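Local coordinates for probable endoglucanase (Gluconacetobacter xylinus, PDB 1WZZ), which hydrolyses internal beta-1,4-glucosidic linkages in cellulose and its soluble derivative carboxymethyl-cellulose, at residues A[136-141]-A[150-155]; A[159-164]-A[226-231]; A[197-202]-A[222-227]. All coordinates share one frame; numbering follows the deposited sequence.

Interaction 1 (A[136-141]-A[150-155]); sequences GDVLNL and VVLMPG
Val138 on helix 125-142 and Leu152 on strand 149-152 meet through one methyl group each: Val138 CG1 lies 3.8 Å from Leu152 CD1, and the two side chains cross obliquely. On the helix side, CG1 is the branch lying anti to the backbone N (chi1 175°), and this swings it out toward the strand, while CG2 takes no part in the contact. Leu152 answers with CD1 rather than CD2. A second, looser touch lies one helical turn further on. Met153, modelled as selenomethionine, bends at its last torsion (chi3 -41°) and brings CE to 4.1 Å from the backbone Leu141 O, near the C-terminal end of the helix. Here a methyl group rests beside a peptide oxygen.

The strand belongs to the hairpin made with strand 143-146, which follows the helix almost at once, so the contact folds this short two-stranded sheet back on the helix that leads into it. Val138 and Leu152 are both buried, and both also pack on Leu109 of helix 105-122, in an enzyme whose fold is an (alpha/alpha)6 barrel. The Leu152 side chain is about 7 Å from that of Asp106, the predicted nucleophile. A backbone hydrogen bond between Met153 and Met142, just beyond segment 136-141, ties the strand close to the helix end. Between the two segments themselves there is no hydrogen bond, and 96 Å² is buried; their direct contact is apolar, methyl against methyl, without the directional preference of a polar bond.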
ATOM      1  N   GLY A 136      -9.347  -7.158 -13.019  1.00 11.89           N
ATOM      2  CA  GLY A 136      -9.096  -7.676 -14.363  1.00 12.53           C
ATOM      3  C   GLY A 136      -8.070  -6.858 -15.114  1.00 13.13           C
ATOM      4  O   GLY A 136      -7.205  -7.410 -15.803  1.00 12.66           O
ATOM      5  N   ASP A 137      -8.150  -5.538 -14.984  1.00 12.39           N
ATOM      6  CA  ASP A 137      -7.218  -4.659 -15.646  1.00 10.90           C
ATOM      7  C   ASP A 137      -5.866  -4.617 -14.927  1.00 11.76           C
ATOM      8  O   ASP A 137      -4.851  -4.490 -15.572  1.00 12.55           O
ATOM      9  CB  ASP A 137      -7.816  -3.245 -15.829  1.00 13.65           C
ATOM     10  CG  ASP A 137      -8.776  -3.184 -17.025  1.00 17.53           C
ATOM     11  OD1 ASP A 137      -8.576  -3.973 -17.982  1.00 17.15           O
ATOM     12  OD2 ASP A 137      -9.701  -2.362 -17.017  1.00 16.62           O
ATOM     13  N   VAL A 138      -5.832  -4.717 -13.594  1.00 12.24           N
ATOM     14  CA  VAL A 138      -4.516  -4.739 -12.954  1.00 10.62           C
ATOM     15  C   VAL A 138      -3.771  -5.974 -13.464  1.00 10.68           C
ATOM     16  O   VAL A 138      -2.576  -5.919 -13.806  1.00 11.09           O
ATOM     17  CB  VAL A 138      -4.628  -4.834 -11.392  1.00  9.75           C
ATOM     18  CG1 VAL A 138      -3.219  -4.991 -10.765  1.00 12.05           C
ATOM     19  CG2 VAL A 138      -5.284  -3.550 -10.848  1.00 10.64           C
ATOM     20  N   LEU A 139      -4.460  -7.101 -13.506  1.00 10.52           N
ATOM     21  CA  LEU A 139      -3.814  -8.328 -13.935  1.00 10.53           C
ATOM     22  C   LEU A 139      -3.354  -8.254 -15.387  1.00 11.48           C
ATOM     23  O   LEU A 139      -2.199  -8.569 -15.720  1.00 12.76           O
ATOM     24  CB  LEU A 139      -4.768  -9.501 -13.746  1.00 11.02           C
ATOM     25  CG  LEU A 139      -4.139 -10.880 -13.987  1.00 12.14           C
ATOM     26  CD1 LEU A 139      -2.963 -11.147 -12.990  1.00 17.09           C
ATOM     27  CD2 LEU A 139      -5.245 -11.933 -13.829  1.00 16.46           C
ATOM     28  N   ASN A 140      -4.242  -7.817 -16.264  1.00 12.38           N
ATOM     29  CA  ASN A 140      -3.837  -7.754 -17.665  1.00 13.19           C
ATOM     30  C   ASN A 140      -2.822  -6.693 -18.013  1.00 12.73           C
ATOM     31  O   ASN A 140      -1.903  -6.945 -18.782  1.00 13.92           O
ATOM     32  CB  ASN A 140      -5.044  -7.476 -18.570  1.00 13.14           C
ATOM     33  CG  ASN A 140      -6.025  -8.619 -18.630  1.00 16.15           C
ATOM     34  OD1 ASN A 140      -5.718  -9.768 -18.297  1.00 17.36           O
ATOM     35  ND2 ASN A 140      -7.235  -8.308 -19.103  1.00 15.30           N
ATOM     36  N   LEU A 141      -3.013  -5.497 -17.450  1.00 11.75           N
ATOM     37  CA  LEU A 141      -2.182  -4.350 -17.810  1.00 11.68           C
ATOM     38  C   LEU A 141      -0.957  -4.096 -16.975  1.00 13.24           C
ATOM     39  O   LEU A 141      -0.068  -3.353 -17.387  1.00 15.41           O
ATOM     40  CB  LEU A 141      -3.035  -3.081 -17.765  1.00 13.70           C
ATOM     41  CG  LEU A 141      -4.370  -3.174 -18.510  1.00 12.72           C
ATOM     42  CD1 LEU A 141      -5.060  -1.795 -18.396  1.00 13.93           C
ATOM     43  CD2 LEU A 141      -4.120  -3.569 -19.980  1.00 13.46           C
ATOM     44  N   VAL A 150       7.040 -13.206 -12.813  1.00 16.31           N
ATOM     45  CA  VAL A 150       5.910 -12.449 -13.388  1.00 16.12           C
ATOM     46  C   VAL A 150       5.769 -11.394 -12.286  1.00 15.86           C
ATOM     47  O   VAL A 150       5.514 -11.729 -11.116  1.00 18.58           O
ATOM     48  CB  VAL A 150       4.640 -13.242 -13.494  1.00 18.40           C
ATOM     49  CG1 VAL A 150       3.479 -12.309 -13.941  1.00 20.54           C
ATOM     50  CG2 VAL A 150       4.810 -14.309 -14.587  1.00 23.79           C
ATOM     51  N   VAL A 151       5.971 -10.138 -12.651  1.00 15.39           N
ATOM     52  CA  VAL A 151       5.941  -9.061 -11.663  1.00 13.41           C
ATOM     53  C   VAL A 151       4.774  -8.119 -11.819  1.00 17.08           C
ATOM     54  O   VAL A 151       4.160  -8.070 -12.876  1.00 15.52           O
ATOM     55  CB  VAL A 151       7.221  -8.242 -11.753  1.00 15.48           C
ATOM     56  CG1 VAL A 151       8.438  -9.229 -11.636  1.00 14.40           C
ATOM     57  CG2 VAL A 151       7.296  -7.495 -13.117  1.00 17.68           C
ATOM     58  N   LEU A 152       4.513  -7.357 -10.753  1.00 14.49           N
ATOM     59  CA  LEU A 152       3.452  -6.357 -10.724  1.00 14.79           C
ATOM     60  C   LEU A 152       4.128  -4.987 -10.949  1.00 15.48           C
ATOM     61  O   LEU A 152       4.926  -4.547 -10.127  1.00 15.33           O
ATOM     62  CB  LEU A 152       2.794  -6.407  -9.346  1.00 17.53           C
ATOM     63  CG  LEU A 152       1.637  -5.475  -9.023  1.00 19.83           C
ATOM     64  CD1 LEU A 152       0.375  -5.902  -9.805  1.00 20.24           C
ATOM     65  CD2 LEU A 152       1.378  -5.558  -7.498  1.00 20.47           C
HETATM   66  N   MSE A 153       3.814  -4.304 -12.058  1.00 15.10           N
HETATM   67  CA  MSE A 153       4.415  -2.998 -12.370  1.00 15.21           C
HETATM   68  C   MSE A 153       3.785  -1.899 -11.496  1.00 13.26           C
HETATM   69  O   MSE A 153       2.602  -1.972 -11.176  1.00 14.64           O
HETATM   70  CB  MSE A 153       4.201  -2.617 -13.862  1.00 19.80           C
HETATM   71  CG  MSE A 153       4.838  -3.550 -14.865  1.00 21.62           C
HETATM   72 SE   MSE A 153       5.181  -2.562 -16.540  1.00 35.18          SE
HETATM   73  CE  MSE A 153       3.517  -1.512 -16.665  1.00 20.29           C
ATOM     74  N   PRO A 154       4.558  -0.867 -11.137  1.00 12.19           N
ATOM     75  CA  PRO A 154       4.039   0.232 -10.290  1.00 14.35           C
ATOM     76  C   PRO A 154       3.104   1.224 -10.991  1.00 11.17           C
ATOM     77  O   PRO A 154       2.371   1.954 -10.340  1.00 12.70           O
ATOM     78  CB  PRO A 154       5.304   0.945  -9.794  1.00 15.64           C
ATOM     79  CG  PRO A 154       6.460   0.048 -10.134  1.00 15.54           C
ATOM     80  CD  PRO A 154       6.022  -0.771 -11.322  1.00 14.81           C
ATOM     81  N   GLY A 155       3.162   1.247 -12.316  1.00 13.16           N
ATOM     82  CA  GLY A 155       2.336   2.160 -13.091  1.00 12.81           C
ATOM     83  C   GLY A 155       2.541   1.864 -14.569  1.00 14.02           C
ATOM     84  O   GLY A 155       3.493   1.186 -14.934  1.00 14.90           O
TER

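Interaction 2 (A[159-164]-A[226-231]); sequences FTKKDS and IASGWP
Lys161 N is hydrogen-bonded to Ser164 O at 2.8 Å, a bond within segment 159-164 that holds the turn closed round Lys162 and Asp163 and so sets the backbone from which the lysine reaches across. CB of Lys161 points toward the opposite loop, and the chain kinks at chi3 (59°) before the ammonium group arrives near Ser228, a neighbour across the contact. Lys161 NZ and Ser228 OG remain 4.3 Å apart, too far for a hydrogen bond, so the two polar ends are neighbours at the surface rather than partners.

The apolar half of the contact is aromatic. Phe159 CE1 lies 4.1 Å from Trp230 CH2 and 4.2 Å from Trp230 CZ2, so a single corner of the phenyl ring comes close to two atoms of the six-membered ring of the indole. Trp230 CH2 lies at the edge of the phenyl ring, near its plane. The side chains themselves cross at about a right angle. In both residues CG lies anti to the carbonyl carbon (chi1 -55° in Phe159, -63° in Trp230), which lets each ring reach out from its loop to the other. Phe159 stands about 9 Å, side chain to side chain, from both Glu49, the likely proton donor, and Asp106, the predicted nucleophile, a position consistent with the pair lying beside the substrate-binding region.

Trp230 is also stacked on Trp214. Ile166 of strand 164-167 packs against both Phe159 and Trp230; the contact thus bridges the loop entering that strand and the loop leaving strand 224-226, at the two outer strands of one antiparallel sheet.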
ATOM      1  N   PHE A 159       8.314   2.829 -15.725  1.00 20.65           N
ATOM      2  CA  PHE A 159       8.985   1.787 -14.956  1.00 20.85           C
ATOM      3  C   PHE A 159       9.558   0.633 -15.756  1.00 23.02           C
ATOM      4  O   PHE A 159       9.972  -0.372 -15.197  1.00 20.72           O
ATOM      5  CB  PHE A 159       8.013   1.286 -13.878  1.00 20.03           C
ATOM      6  CG  PHE A 159       7.483   2.394 -13.000  1.00 18.36           C
ATOM      7  CD1 PHE A 159       8.264   2.934 -11.969  1.00 16.43           C
ATOM      8  CD2 PHE A 159       6.221   2.935 -13.229  1.00 16.70           C
ATOM      9  CE1 PHE A 159       7.791   4.002 -11.184  1.00 17.32           C
ATOM     10  CE2 PHE A 159       5.739   3.996 -12.458  1.00 17.61           C
ATOM     11  CZ  PHE A 159       6.530   4.536 -11.427  1.00 16.41           C
ATOM     12  N   THR A 160       9.545   0.744 -17.076  1.00 25.04           N
ATOM     13  CA  THR A 160      10.153  -0.312 -17.871  1.00 28.21           C
ATOM     14  C   THR A 160      11.257   0.380 -18.664  1.00 30.92           C
ATOM     15  O   THR A 160      11.029   1.386 -19.331  1.00 30.44           O
ATOM     16  CB  THR A 160       9.155  -1.017 -18.832  1.00 30.80           C
ATOM     17  OG1 THR A 160       8.275  -1.863 -18.077  1.00 32.81           O
ATOM     18  CG2 THR A 160       9.909  -1.911 -19.832  1.00 33.92           C
ATOM     19  N   LYS A 161      12.463  -0.144 -18.537  1.00 31.67           N
ATOM     20  CA  LYS A 161      13.605   0.412 -19.235  1.00 35.10           C
ATOM     21  C   LYS A 161      14.060  -0.658 -20.215  1.00 35.69           C
ATOM     22  O   LYS A 161      13.504  -1.762 -20.261  1.00 33.55           O
ATOM     23  CB  LYS A 161      14.724   0.754 -18.243  1.00 35.18           C
ATOM     24  CG  LYS A 161      14.382   1.883 -17.274  1.00 39.32           C
ATOM     25  CD  LYS A 161      15.306   1.869 -16.042  1.00 43.47           C
ATOM     26  CE  LYS A 161      16.784   2.000 -16.419  1.00 46.45           C
ATOM     27  NZ  LYS A 161      17.696   1.855 -15.239  1.00 48.94           N
ATOM     28  N   LYS A 162      15.068  -0.330 -21.009  1.00 37.87           N
ATOM     29  CA  LYS A 162      15.572  -1.267 -21.995  1.00 40.08           C
ATOM     30  C   LYS A 162      16.086  -2.551 -21.349  1.00 39.32           C
ATOM     31  O   LYS A 162      15.697  -3.651 -21.737  1.00 38.92           O
ATOM     32  CB  LYS A 162      16.690  -0.593 -22.796  1.00 42.77           C
ATOM     33  CG  LYS A 162      16.257   0.737 -23.396  1.00 47.53           C
ATOM     34  CD  LYS A 162      17.440   1.541 -23.926  1.00 50.05           C
ATOM     35  CE  LYS A 162      16.993   2.926 -24.382  1.00 50.75           C
ATOM     36  NZ  LYS A 162      18.155   3.772 -24.785  1.00 52.73           N
ATOM     37  N   ASP A 163      16.918  -2.403 -20.325  1.00 38.56           N
ATOM     38  CA  ASP A 163      17.518  -3.562 -19.676  1.00 38.19           C
ATOM     39  C   ASP A 163      16.844  -4.103 -18.414  1.00 36.90           C
ATOM     40  O   ASP A 163      17.136  -5.221 -17.989  1.00 35.66           O
ATOM     41  CB  ASP A 163      18.986  -3.252 -19.370  1.00 42.43           C
ATOM     42  CG  ASP A 163      19.830  -3.073 -20.632  1.00 45.84           C
ATOM     43  OD1 ASP A 163      21.006  -2.655 -20.505  1.00 47.88           O
ATOM     44  OD2 ASP A 163      19.329  -3.355 -21.746  1.00 47.75           O
ATOM     45  N   SER A 164      15.940  -3.341 -17.814  1.00 32.25           N
ATOM     46  CA  SER A 164      15.315  -3.840 -16.595  1.00 29.68           C
ATOM     47  C   SER A 164      13.955  -3.221 -16.339  1.00 25.82           C
ATOM     48  O   SER A 164      13.537  -2.310 -17.054  1.00 26.29           O
ATOM     49  CB  SER A 164      16.226  -3.543 -15.404  1.00 32.66           C
ATOM     50  OG  SER A 164      16.359  -2.149 -15.219  1.00 34.49           O
ATOM     51  N   ILE A 226      19.078  -2.350  -6.165  1.00 18.27           N
ATOM     52  CA  ILE A 226      18.310  -1.192  -5.704  1.00 18.07           C
ATOM     53  C   ILE A 226      18.152  -0.251  -6.904  1.00 20.55           C
ATOM     54  O   ILE A 226      19.142   0.116  -7.537  1.00 19.26           O
ATOM     55  CB  ILE A 226      19.050  -0.473  -4.563  1.00 16.38           C
ATOM     56  CG1 ILE A 226      19.274  -1.462  -3.416  1.00 16.52           C
ATOM     57  CG2 ILE A 226      18.262   0.766  -4.125  1.00 17.92           C
ATOM     58  CD1 ILE A 226      20.364  -1.019  -2.439  1.00 19.33           C
ATOM     59  N   ALA A 227      16.923   0.144  -7.239  1.00 16.83           N
ATOM     60  CA  ALA A 227      16.718   1.021  -8.400  1.00 19.31           C
ATOM     61  C   ALA A 227      17.523   2.315  -8.340  1.00 22.05           C
ATOM     62  O   ALA A 227      17.587   2.974  -7.309  1.00 20.53           O
ATOM     63  CB  ALA A 227      15.228   1.339  -8.582  1.00 19.79           C
ATOM     64  N   SER A 228      18.109   2.708  -9.472  1.00 23.59           N
ATOM     65  CA  SER A 228      18.952   3.906  -9.495  1.00 27.07           C
ATOM     66  C   SER A 228      18.289   5.281  -9.516  1.00 28.51           C
ATOM     67  O   SER A 228      18.939   6.283  -9.195  1.00 32.83           O
ATOM     68  CB  SER A 228      19.920   3.826 -10.685  1.00 30.05           C
ATOM     69  OG  SER A 228      19.202   4.030 -11.884  1.00 34.99           O
ATOM     70  N   GLY A 229      17.017   5.368  -9.875  1.00 28.94           N
ATOM     71  CA  GLY A 229      16.405   6.694  -9.925  1.00 29.32           C
ATOM     72  C   GLY A 229      15.916   7.376  -8.650  1.00 28.23           C
ATOM     73  O   GLY A 229      15.350   8.471  -8.718  1.00 28.91           O
ATOM     74  N   TRP A 230      16.128   6.743  -7.494  1.00 24.61           N
ATOM     75  CA  TRP A 230      15.688   7.271  -6.201  1.00 23.20           C
ATOM     76  C   TRP A 230      16.755   6.964  -5.151  1.00 20.78           C
ATOM     77  O   TRP A 230      17.564   6.062  -5.328  1.00 20.64           O
ATOM     78  CB  TRP A 230      14.411   6.569  -5.729  1.00 21.53           C
ATOM     79  CG  TRP A 230      13.190   6.741  -6.593  1.00 21.87           C
ATOM     80  CD1 TRP A 230      12.175   7.636  -6.411  1.00 22.76           C
ATOM     81  CD2 TRP A 230      12.855   5.978  -7.750  1.00 20.82           C
ATOM     82  NE1 TRP A 230      11.217   7.469  -7.388  1.00 22.80           N
ATOM     83  CE2 TRP A 230      11.613   6.458  -8.224  1.00 22.71           C
ATOM     84  CE3 TRP A 230      13.483   4.932  -8.440  1.00 22.90           C
ATOM     85  CZ2 TRP A 230      10.986   5.930  -9.356  1.00 23.27           C
ATOM     86  CZ3 TRP A 230      12.853   4.405  -9.575  1.00 24.61           C
ATOM     87  CH2 TRP A 230      11.617   4.912 -10.013  1.00 23.83           C
ATOM     88  N   PRO A 231      16.760   7.700  -4.034  1.00 22.31           N
ATOM     89  CA  PRO A 231      17.772   7.393  -3.010  1.00 21.35           C
ATOM     90  C   PRO A 231      17.632   5.898  -2.693  1.00 20.45           C
ATOM     91  O   PRO A 231      16.508   5.389  -2.613  1.00 19.80           O
ATOM     92  CB  PRO A 231      17.352   8.286  -1.852  1.00 22.75           C
ATOM     93  CG  PRO A 231      16.797   9.487  -2.565  1.00 21.84           C
ATOM     94  CD  PRO A 231      15.931   8.847  -3.637  1.00 23.93           C
TER

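Interaction 3 (A[197-202]-A[222-227]); sequences IRLVSA and GALSIA
Leu199 is the first residue of segment 197-202 to reach across: its CD2 methyl meets CD2 of Leu224 at 3.8 Å, with the two leucine side chains crossing at about a right angle. CG of Leu199 lies anti to the carbonyl carbon (chi1 -74°), which carries the branch off the helix and in the direction of the strand. The same side chain touches Tyr149 and Val151 of strand 149-152, so it is in contact with strands of two different sheets. Val200, next along, turns the other way and packs on Val241 and Phe245 of helix 240-247. Ser201 contributes its carbonyl oxygen to Arg204 just beyond the helix. With Ala202 the helix returns to the strand, its CB pointing toward it. Leu224 CD1 lies 3.8 Å from Ala202 CB and 3.7 Å from Ala202 C, so this methyl rests against both the alanine side chain and the backbone at the end of helix 188-202.

Leu224 therefore does the work for its whole segment, spreading its two methyls so that CD2 serves Leu199 and CD1 serves Ala202, one helical turn apart. Its side chain also touches Val217 of the adjacent strand 215-218. The contact joins helix 188-202 to the outermost strand 224-226 of the three-stranded sheet, away from the catalytic residues. Over the 127 Å² buried there is no hydrogen bond: apart from the touch on the carbonyl carbon of Ala202, aliphatic carbons meet one another, and the contact is van der Waals packing of the two Leu224 methyls without a directional bond.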
ATOM      1  N   ILE A 197       6.305 -13.185  -3.123  1.00 14.18           N
ATOM      2  CA  ILE A 197       6.975 -13.774  -1.950  1.00 14.98           C
ATOM      3  C   ILE A 197       8.468 -13.972  -2.278  1.00 15.00           C
ATOM      4  O   ILE A 197       9.355 -13.639  -1.478  1.00 14.84           O
ATOM      5  CB  ILE A 197       6.302 -15.111  -1.556  1.00 15.31           C
ATOM      6  CG1 ILE A 197       4.900 -14.822  -1.005  1.00 17.81           C
ATOM      7  CG2 ILE A 197       7.155 -15.858  -0.488  1.00 18.82           C
ATOM      8  CD1 ILE A 197       3.978 -16.035  -0.867  1.00 20.91           C
ATOM      9  N   ARG A 198       8.768 -14.500  -3.461  1.00 14.17           N
ATOM     10  CA  ARG A 198      10.157 -14.695  -3.833  1.00 13.71           C
ATOM     11  C   ARG A 198      10.943 -13.388  -3.893  1.00 14.63           C
ATOM     12  O   ARG A 198      12.124 -13.347  -3.499  1.00 15.11           O
ATOM     13  CB  ARG A 198      10.278 -15.404  -5.197  1.00 15.89           C
ATOM     14  CG  ARG A 198       9.676 -16.765  -5.231  1.00 17.06           C
ATOM     15  CD  ARG A 198      10.042 -17.431  -6.564  1.00 17.35           C
ATOM     16  NE  ARG A 198       9.670 -18.841  -6.549  1.00 18.37           N
ATOM     17  CZ  ARG A 198       8.518 -19.323  -6.997  1.00 22.33           C
ATOM     18  NH1 ARG A 198       7.592 -18.511  -7.517  1.00 22.03           N
ATOM     19  NH2 ARG A 198       8.284 -20.628  -6.918  1.00 23.73           N
ATOM     20  N   LEU A 199      10.304 -12.322  -4.384  1.00 12.66           N
ATOM     21  CA  LEU A 199      10.966 -11.028  -4.517  1.00 11.99           C
ATOM     22  C   LEU A 199      11.232 -10.400  -3.159  1.00 11.86           C
ATOM     23  O   LEU A 199      12.275  -9.810  -2.944  1.00 14.55           O
ATOM     24  CB  LEU A 199      10.144 -10.086  -5.416  1.00 12.57           C
ATOM     25  CG  LEU A 199      10.253 -10.509  -6.902  1.00 13.61           C
ATOM     26  CD1 LEU A 199       9.043  -9.925  -7.631  1.00 17.28           C
ATOM     27  CD2 LEU A 199      11.552 -10.049  -7.539  1.00 14.83           C
ATOM     28  N   VAL A 200      10.279 -10.510  -2.244  1.00 13.80           N
ATOM     29  CA  VAL A 200      10.512  -9.970  -0.888  1.00 13.98           C
ATOM     30  C   VAL A 200      11.677 -10.741  -0.221  1.00 17.57           C
ATOM     31  O   VAL A 200      12.539 -10.166   0.454  1.00 17.16           O
ATOM     32  CB  VAL A 200       9.264 -10.132  -0.034  1.00 16.27           C
ATOM     33  CG1 VAL A 200       9.627  -9.942   1.455  1.00 17.56           C
ATOM     34  CG2 VAL A 200       8.214  -9.081  -0.455  1.00 15.62           C
ATOM     35  N   SER A 201      11.695 -12.051  -0.392  1.00 15.39           N
ATOM     36  CA  SER A 201      12.778 -12.844   0.188  1.00 17.38           C
ATOM     37  C   SER A 201      14.152 -12.479  -0.375  1.00 17.28           C
ATOM     38  O   SER A 201      15.116 -12.237   0.368  1.00 17.61           O
ATOM     39  CB  SER A 201      12.510 -14.325  -0.051  1.00 19.91           C
ATOM     40  OG  SER A 201      13.559 -15.124   0.466  1.00 26.24           O
ATOM     41  N   ALA A 202      14.259 -12.432  -1.702  1.00 14.56           N
ATOM     42  CA  ALA A 202      15.528 -12.157  -2.345  1.00 16.92           C
ATOM     43  C   ALA A 202      15.924 -10.707  -2.600  1.00 17.31           C
ATOM     44  O   ALA A 202      17.119 -10.398  -2.741  1.00 19.54           O
ATOM     45  CB  ALA A 202      15.576 -12.936  -3.662  1.00 18.96           C
ATOM     46  N   GLY A 222      17.403 -11.256 -14.457  1.00 28.86           N
ATOM     47  CA  GLY A 222      16.548 -11.369 -13.285  1.00 27.92           C
ATOM     48  C   GLY A 222      17.300 -10.935 -12.040  1.00 24.77           C
ATOM     49  O   GLY A 222      16.761 -11.006 -10.927  1.00 24.34           O
ATOM     50  N   ALA A 223      18.535 -10.468 -12.220  1.00 25.85           N
ATOM     51  CA  ALA A 223      19.329 -10.025 -11.077  1.00 23.02           C
ATOM     52  C   ALA A 223      18.559  -8.891 -10.395  1.00 22.71           C
ATOM     53  O   ALA A 223      17.947  -8.068 -11.069  1.00 21.32           O
ATOM     54  CB  ALA A 223      20.667  -9.527 -11.523  1.00 26.72           C
ATOM     55  N   LEU A 224      18.608  -8.852  -9.067  1.00 21.20           N
ATOM     56  CA  LEU A 224      17.908  -7.810  -8.303  1.00 20.01           C
ATOM     57  C   LEU A 224      18.873  -6.783  -7.766  1.00 19.66           C
ATOM     58  O   LEU A 224      19.951  -7.127  -7.281  1.00 21.03           O
ATOM     59  CB  LEU A 224      17.148  -8.443  -7.130  1.00 19.10           C
ATOM     60  CG  LEU A 224      16.246  -9.620  -7.511  1.00 19.21           C
ATOM     61  CD1 LEU A 224      15.623 -10.235  -6.273  1.00 20.27           C
ATOM     62  CD2 LEU A 224      15.142  -9.125  -8.476  1.00 17.28           C
ATOM     63  N   SER A 225      18.489  -5.517  -7.835  1.00 18.17           N
ATOM     64  CA  SER A 225      19.344  -4.451  -7.348  1.00 17.98           C
ATOM     65  C   SER A 225      18.478  -3.315  -6.857  1.00 19.18           C
ATOM     66  O   SER A 225      17.272  -3.324  -7.087  1.00 18.33           O
ATOM     67  CB  SER A 225      20.269  -3.943  -8.466  1.00 23.21           C
ATOM     68  OG  SER A 225      19.561  -3.393  -9.581  1.00 21.09           O
ATOM     69  N   ILE A 226      19.078  -2.350  -6.165  1.00 18.27           N
ATOM     70  CA  ILE A 226      18.310  -1.192  -5.704  1.00 18.07           C
ATOM     71  C   ILE A 226      18.152  -0.251  -6.904  1.00 20.55           C
ATOM     72  O   ILE A 226      19.142   0.116  -7.537  1.00 19.26           O
ATOM     73  CB  ILE A 226      19.050  -0.473  -4.563  1.00 16.38           C
ATOM     74  CG1 ILE A 226      19.274  -1.462  -3.416  1.00 16.52           C
ATOM     75  CG2 ILE A 226      18.262   0.766  -4.125  1.00 17.92           C
ATOM     76  CD1 ILE A 226      20.364  -1.019  -2.439  1.00 19.33           C
ATOM     77  N   ALA A 227      16.923   0.144  -7.239  1.00 16.83           N
ATOM     78  CA  ALA A 227      16.718   1.021  -8.400  1.00 19.31           C
ATOM     79  C   ALA A 227      17.523   2.315  -8.340  1.00 22.05           C
ATOM     80  O   ALA A 227      17.587   2.974  -7.309  1.00 20.53           O
ATOM     81  CB  ALA A 227      15.228   1.339  -8.582  1.00 19.79           C
TER

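In the fold
Segment 150-155 touches both of the other contacts. Interactions 1 and 2 have centres about 17 Å apart and meet twice: Met153 SE lies 3.5 Å from Thr160 OG1, and Pro154 CD lies 3.8 Å from Phe159 CB. Interaction 1 also reaches interaction 3, Val151 CG1 packing on Leu199 CD1 at 4.1 Å. Interactions 2 and 3, about 13 Å apart between centres, have second segments that overlap at Ile226 and Ala227, with no other touch between them. Measured between side chains, Leu152 is about 7 Å from the predicted nucleophile Asp106, and Phe159 about 9 Å from both Asp106 and the probable proton donor Glu49; interaction 3 lies away from the active site.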